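Local coordinates for microcin B17-processing protein McbB (Escherichia coli str. K-12 substr. MG1655, PDB 6GRH) that is needed to process the inactive microcin B17 precursor into the active peptide antibiotic, at residues L29-I38 / E78-I86. Residues are numbered along the deposited sequence; the frame is centred on the assembly and turned at random. Where two conformers were deposited one is given.
Sequences LITYISSVDI and EFLITTGVI. With EDO (1,2-ethanediol), chain J.
Thr31 and Ser34 both donate a hydroxyl hydrogen bond to the carbonyl oxygen of Thr83, joining a beta hairpin to the C-terminal end of helix 73-82. That end closes in a Schellman motif, with Gly84 at positive phi (91°), and the turn between strands 26-31 and 34-38 sits against it. Thr31 can be traced outward from CB, which lies 3.6 Å from both Thr83 O and Gly84 O. CG2 comes closest to Thr83 O, at 3.5 Å, and also packs on the CG2 methyl of Val85, while OG1 stands between its own backbone N and carbonyl carbon (chi1 80°). In that position OG1 accepts from the amides of Ile33 and Ser34, an ST turn and ST motif in one, and donates to Thr83 O at 2.6 Å, in the carbonyl plane. Three bonds therefore fix this buried hydroxyl and tie the shape of the hairpin turn to the helix end. Ser34 OG reaches the same oxygen at 2.7 Å, on a lone pair with a C=O...O angle of 115°. Beside them Ile33 lays CG1 against Gly84 CA (3.8 Å), so the bare alpha carbon of the glycine meets the isoleucine directly. A water links Tyr32 N to Gly84 O.

Further along the hairpin the contact turns apolar. Leu29 CD2 packs on Val85 CG2, and the strand 13-23 residue Phe18 touches both side chains. Val36 CG1 meets the Phe79 ring at its edge, whereas Thr83 CG2 lies over one face, toward the rim. Strand 34-38 also pairs antiparallel with a strand of a different protein, so the sheet continues across that interface. Ile38 finishes the row, its CD1 3.9 Å from Phe79 CZ.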
loop_
_atom_site.group_PDB
_atom_site.type_symbol
_atom_site.label_atom_id
_atom_site.label_comp_id
_atom_site.label_asym_id
_atom_site.label_seq_id
_atom_site.Cartn_x
_atom_site.Cartn_y
_atom_site.Cartn_z
ATOM N N LEU B 29 -39.946 -21.999 11.653
ATOM C CA LEU B 29 -39.470 -21.067 10.657
ATOM C C LEU B 29 -38.051 -20.704 11.072
ATOM O O LEU B 29 -37.838 -20.354 12.227
ATOM C CB LEU B 29 -40.333 -19.800 10.676
ATOM C CG LEU B 29 -39.837 -18.620 9.839
ATOM C CD1 LEU B 29 -39.827 -18.986 8.379
ATOM C CD2 LEU B 29 -40.605 -17.340 10.067
ATOM N N ILE B 30 -37.111 -20.789 10.146
ATOM C CA ILE B 30 -35.742 -20.349 10.381
ATOM C C ILE B 30 -35.321 -19.445 9.240
ATOM O O ILE B 30 -35.293 -19.866 8.084
ATOM C CB ILE B 30 -34.767 -21.535 10.469
ATOM C CG1 ILE B 30 -35.287 -22.585 11.458
ATOM C CG2 ILE B 30 -33.384 -21.045 10.873
ATOM C CD1 ILE B 30 -34.640 -23.941 11.297
ATOM N N THR B 31 -34.961 -18.207 9.580
ATOM C CA THR B 31 -34.427 -17.267 8.623
ATOM C C THR B 31 -33.024 -16.836 9.042
ATOM O O THR B 31 -32.504 -17.273 10.064
ATOM C CB THR B 31 -35.321 -16.030 8.508
ATOM O OG1 THR B 31 -35.076 -15.121 9.592
ATOM C CG2 THR B 31 -36.818 -16.434 8.519
ATOM N N TYR B 32 -32.439 -15.933 8.269
ATOM C CA TYR B 32 -31.170 -15.317 8.669
ATOM C C TYR B 32 -31.257 -14.420 9.913
ATOM O O TYR B 32 -30.261 -14.221 10.618
ATOM C CB TYR B 32 -30.618 -14.525 7.491
ATOM C CG TYR B 32 -30.010 -15.347 6.375
ATOM C CD1 TYR B 32 -29.800 -16.723 6.483
ATOM C CD2 TYR B 32 -29.589 -14.730 5.226
ATOM C CE1 TYR B 32 -29.215 -17.448 5.460
ATOM C CE2 TYR B 32 -29.013 -15.454 4.189
ATOM C CZ TYR B 32 -28.824 -16.809 4.326
ATOM O OH TYR B 32 -28.233 -17.510 3.316
ATOM N N ILE B 33 -32.447 -13.908 10.184
ATOM C CA ILE B 33 -32.720 -12.971 11.254
ATOM C C ILE B 33 -33.242 -13.659 12.512
ATOM O O ILE B 33 -32.854 -13.287 13.611
ATOM C CB ILE B 33 -33.758 -11.928 10.786
ATOM C CG1 ILE B 33 -33.274 -11.229 9.514
ATOM C CG2 ILE B 33 -34.135 -10.935 11.881
ATOM C CD1 ILE B 33 -31.955 -10.528 9.645
ATOM N N SER B 34 -34.140 -14.626 12.365
ATOM C CA SER B 34 -34.789 -15.192 13.523
ATOM C C SER B 34 -35.225 -16.623 13.327
ATOM O O SER B 34 -35.155 -17.165 12.239
ATOM C CB SER B 34 -36.007 -14.329 13.911
ATOM O OG SER B 34 -37.021 -14.422 12.898
ATOM N N SER B 35 -35.689 -17.220 14.419
ATOM C CA SER B 35 -36.346 -18.500 14.371
ATOM C C SER B 35 -37.651 -18.410 15.167
ATOM O O SER B 35 -37.694 -17.763 16.206
ATOM C CB SER B 35 -35.437 -19.590 14.914
ATOM O OG SER B 35 -35.985 -20.858 14.626
ATOM N N VAL B 36 -38.706 -19.051 14.653
ATOM C CA VAL B 36 -40.051 -18.960 15.250
ATOM C C VAL B 36 -40.681 -20.345 15.305
ATOM O O VAL B 36 -40.669 -21.074 14.324
ATOM C CB VAL B 36 -40.960 -17.975 14.476
ATOM C CG1 VAL B 36 -42.314 -17.807 15.172
ATOM C CG2 VAL B 36 -40.294 -16.610 14.337
ATOM N N ASP B 37 -41.193 -20.705 16.485
ATOM C CA ASP B 37 -42.032 -21.889 16.633
ATOM C C ASP B 37 -43.442 -21.475 16.161
ATOM O O ASP B 37 -44.114 -20.720 16.840
ATOM C CB ASP B 37 -42.013 -22.355 18.098
ATOM C CG ASP B 37 -42.687 -23.716 18.318
ATOM O OD1 ASP B 37 -43.088 -24.395 17.343
ATOM O OD2 ASP B 37 -42.824 -24.123 19.499
ATOM N N ILE B 38 -43.859 -21.955 15.001
ATOM C CA ILE B 38 -45.096 -21.480 14.356
ATOM C C ILE B 38 -46.285 -22.247 14.925
ATOM O O ILE B 38 -46.319 -23.472 14.846
ATOM C CB ILE B 38 -45.065 -21.705 12.837
ATOM C CG1 ILE B 38 -43.916 -20.937 12.192
ATOM C CG2 ILE B 38 -46.399 -21.305 12.170
ATOM C CD1 ILE B 38 -44.037 -19.426 12.242
ATOM N N GLU B 78 -46.164 -7.458 8.688
ATOM C CA GLU B 78 -45.275 -7.060 9.787
ATOM C C GLU B 78 -44.502 -8.258 10.370
ATOM O O GLU B 78 -43.305 -8.160 10.672
ATOM C CB GLU B 78 -46.086 -6.376 10.899
ATOM C CG GLU B 78 -45.226 -5.638 11.905
ATOM C CD GLU B 78 -46.040 -4.993 13.020
ATOM O OE1 GLU B 78 -47.293 -5.162 13.084
ATOM O OE2 GLU B 78 -45.405 -4.303 13.848
ATOM N N PHE B 79 -45.195 -9.377 10.527
ATOM C CA PHE B 79 -44.567 -10.620 10.985
ATOM C C PHE B 79 -43.507 -11.093 9.981
ATOM O O PHE B 79 -42.379 -11.405 10.361
ATOM C CB PHE B 79 -45.627 -11.708 11.212
ATOM C CG PHE B 79 -45.052 -13.058 11.518
ATOM C CD1 PHE B 79 -44.682 -13.388 12.813
ATOM C CD2 PHE B 79 -44.816 -13.970 10.515
ATOM C CE1 PHE B 79 -44.148 -14.621 13.111
ATOM C CE2 PHE B 79 -44.261 -15.210 10.810
ATOM C CZ PHE B 79 -43.948 -15.533 12.110
ATOM N N LEU B 80 -43.882 -11.127 8.704
ATOM C CA LEU B 80 -42.995 -11.620 7.660
ATOM C C LEU B 80 -41.761 -10.738 7.503
ATOM O O LEU B 80 -40.687 -11.248 7.243
ATOM C CB LEU B 80 -43.751 -11.737 6.327
ATOM C CG LEU B 80 -44.875 -12.793 6.306
ATOM C CD1 LEU B 80 -45.741 -12.664 5.061
ATOM C CD2 LEU B 80 -44.329 -14.199 6.422
ATOM N N ILE B 81 -41.925 -9.422 7.665
ATOM C CA ILE B 81 -40.830 -8.479 7.546
ATOM C C ILE B 81 -39.907 -8.568 8.773
ATOM O O ILE B 81 -38.677 -8.626 8.620
ATOM C CB ILE B 81 -41.313 -7.018 7.389
ATOM C CG1 ILE B 81 -41.914 -6.821 5.988
ATOM C CG2 ILE B 81 -40.165 -6.018 7.603
ATOM C CD1 ILE B 81 -42.782 -5.585 5.864
ATOM N N THR B 82 -40.499 -8.538 9.962
ATOM C CA THR B 82 -39.707 -8.473 11.198
ATOM C C THR B 82 -38.923 -9.752 11.427
ATOM O O THR B 82 -37.800 -9.674 11.892
ATOM C CB THR B 82 -40.546 -8.129 12.440
ATOM O OG1 THR B 82 -41.644 -9.044 12.557
ATOM C CG2 THR B 82 -41.070 -6.719 12.358
ATOM N N THR B 83 -39.478 -10.906 11.044
ATOM C CA THR B 83 -38.789 -12.191 11.200
ATOM C C THR B 83 -37.736 -12.503 10.148
ATOM O O THR B 83 -36.989 -13.454 10.345
ATOM C CB THR B 83 -39.783 -13.378 11.275
ATOM O OG1 THR B 83 -40.583 -13.446 10.064
ATOM C CG2 THR B 83 -40.669 -13.260 12.500
ATOM N N GLY B 84 -37.677 -11.739 9.045
ATOM C CA GLY B 84 -36.687 -11.929 7.975
ATOM C C GLY B 84 -37.106 -12.851 6.831
ATOM O O GLY B 84 -36.256 -13.448 6.171
ATOM N N VAL B 85 -38.423 -12.991 6.611
ATOM C CA VAL B 85 -38.953 -13.801 5.520
ATOM C C VAL B 85 -39.014 -12.969 4.235
ATOM O O VAL B 85 -38.711 -13.477 3.156
ATOM C CB VAL B 85 -40.348 -14.382 5.829
ATOM C CG1 VAL B 85 -40.836 -15.269 4.685
ATOM C CG2 VAL B 85 -40.340 -15.204 7.110
ATOM N N ILE B 86 -39.450 -11.718 4.358
ATOM C CA ILE B 86 -39.531 -10.792 3.228
ATOM C C ILE B 86 -38.936 -9.428 3.599
ATOM O O ILE B 86 -38.773 -9.120 4.783
ATOM C CB ILE B 86 -40.983 -10.600 2.691
ATOM C CG1 ILE B 86 -41.830 -9.729 3.631
ATOM C CG2 ILE B 86 -41.664 -11.940 2.434
ATOM C CD1 ILE B 86 -43.279 -9.590 3.222
HETATM C C1 EDO J . -28.936 -18.005 -0.255
HETATM O O1 EDO J . -28.693 -16.725 0.334
HETATM C C2 EDO J . -28.420 -19.065 0.702
HETATM O O2 EDO J . -28.287 -20.323 0.044
HETATM O O HOH W 1 -33.694 -14.358 5.839
#